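Local coordinates for protein agmatinase (Deinococcus radiodurans, PDB 1WOH) that probably hydrolyses agmatine to putrescine and urea, as a manganese-dependent member of the arginase family, at residues Asp150-Asn153 against Ser158-Ser161. Sequence-based numbering, arbitrary orientation.
Sequences DTRN and SNSS
R152 grips the turn formed by 158-161 with one nitrogen, NH2, which donates to both N159 and S160. R152 NH2 lies 2.8 Å from N159 OD1, in the carbonyl plane and not far from straight out along the C=O bond (C=O...N angle 160°). The guanidinium and amide planes stand 85° apart, nearly perpendicular. The second bond, from R152 NH2 to S160 OG, is also 2.8 Å long; both acceptors sit near the guanidinium edge but are tilted from its plane, and neither bond is straight. S158 covers one face of the group, its CB 3.3 Å from R152 NH1. The R152 chain leaves with CG anti to the backbone N, and the bend at chi3 (72°) brings the guanidinium over S158 CB and lays CD beside S160 OG (3.4 Å). R152 NE is weakly hydrogen-bonded to N153 OD1, while NH1 is hydrogen-bonded to S90 OG of a neighbouring subunit.

Behind this first shell, a type I beta turn runs from S158 to S161, closed by S161 N to S158 O. S158 OG accepts from S160 N (3.2 Å), making an ST turn. N159 ND2 is hydrogen-bonded to E274 OE2, S161 OG to T149 O, and D150 OD1 forms salt bridges with K156 and R165.

Cutting R152 back to an alanine is likely to leave N159 OD1 and S160 OG without their shared donor and remove the side-chain hydrogen bond to S90 of the neighbouring subunit. The side chain of N159 lies about 4 Å from that of H121, and that of S160 about 4 Å from that of D147; both are manganese ligands of this enzyme, although no manganese is bound to this chain here. Two neutral oxygens share NH2, so one charged group braces two parts of the loop between strand 137-142 and helix 162-169 next to the metal site, while NH1 reaches the subunit interface.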
loop_
_atom_site.group_PDB
_atom_site.type_symbol
_atom_site.label_atom_id
_atom_site.label_comp_id
_atom_site.label_asym_id
_atom_site.label_seq_id
_atom_site.Cartn_x
_atom_site.Cartn_y
_atom_site.Cartn_z
ATOM N N ASP A 150 -34.705 4.470 10.499
ATOM C CA ASP A 150 -35.454 5.645 10.061
ATOM C C ASP A 150 -34.485 6.824 9.906
ATOM O O ASP A 150 -34.250 7.302 8.795
ATOM C CB ASP A 150 -36.556 5.985 11.075
ATOM C CG ASP A 150 -37.379 7.194 10.659
ATOM O OD1 ASP A 150 -37.134 7.729 9.556
ATOM O OD2 ASP A 150 -38.271 7.606 11.438
ATOM N N THR A 151 -33.930 7.292 11.023
ATOM C CA THR A 151 -32.971 8.395 11.001
ATOM C C THR A 151 -31.680 8.017 11.721
ATOM O O THR A 151 -31.698 7.321 12.740
ATOM C CB THR A 151 -33.540 9.671 11.673
ATOM O OG1 THR A 151 -34.616 10.192 10.884
ATOM C CG2 THR A 151 -32.467 10.730 11.796
ATOM N N ARG A 152 -30.562 8.483 11.174
ATOM C CA ARG A 152 -29.238 8.232 11.736
ATOM C C ARG A 152 -28.400 9.473 11.442
ATOM O O ARG A 152 -28.431 9.999 10.334
ATOM C CB ARG A 152 -28.589 7.014 11.065
ATOM C CG ARG A 152 -27.359 6.463 11.787
ATOM C CD ARG A 152 -26.420 5.753 10.818
ATOM N NE ARG A 152 -25.731 6.715 9.952
ATOM C CZ ARG A 152 -24.995 6.397 8.891
ATOM N NH1 ARG A 152 -24.418 7.360 8.183
ATOM N NH2 ARG A 152 -24.841 5.126 8.525
ATOM N N ASN A 153 -27.650 9.933 12.434
ATOM C CA ASN A 153 -26.809 11.115 12.274
ATOM C C ASN A 153 -27.529 12.271 11.585
ATOM O O ASN A 153 -26.993 12.893 10.669
ATOM C CB ASN A 153 -25.535 10.765 11.507
ATOM C CG ASN A 153 -24.727 9.684 12.194
ATOM O OD1 ASN A 153 -24.813 8.506 11.838
ATOM N ND2 ASN A 153 -23.950 10.075 13.201
ATOM N N SER A 158 -28.997 8.093 4.898
ATOM C CA SER A 158 -27.718 7.411 5.110
ATOM C C SER A 158 -27.789 5.993 4.563
ATOM O O SER A 158 -28.859 5.531 4.162
ATOM C CB SER A 158 -27.360 7.349 6.598
ATOM O OG SER A 158 -28.163 6.398 7.281
ATOM N N ASN A 159 -26.863 5.374 4.558
ATOM C CA ASN A 159 -26.874 3.998 4.086
ATOM C C ASN A 159 -27.490 3.050 5.115
ATOM O O ASN A 159 -27.532 1.836 4.906
ATOM C CB ASN A 159 -25.460 3.537 3.691
ATOM C CG ASN A 159 -24.465 3.578 4.842
ATOM O OD1 ASN A 159 -24.675 4.300 5.819
ATOM N ND2 ASN A 159 -23.393 2.804 4.744
ATOM N N SER A 160 -27.736 3.473 6.169
ATOM C CA SER A 160 -28.368 2.625 7.179
ATOM C C SER A 160 -29.898 2.653 7.034
ATOM O O SER A 160 -30.605 1.946 7.759
ATOM C CB SER A 160 -27.997 3.100 8.589
ATOM O OG SER A 160 -26.602 3.016 8.810
ATOM N N SER A 161 -30.399 3.448 6.089
ATOM C CA SER A 161 -31.845 3.599 5.885
ATOM C C SER A 161 -32.447 3.254 4.513
ATOM O O SER A 161 -33.649 3.443 4.319
ATOM C CB SER A 161 -32.255 5.048 6.177
ATOM O OG SER A 161 -31.845 5.478 7.460
#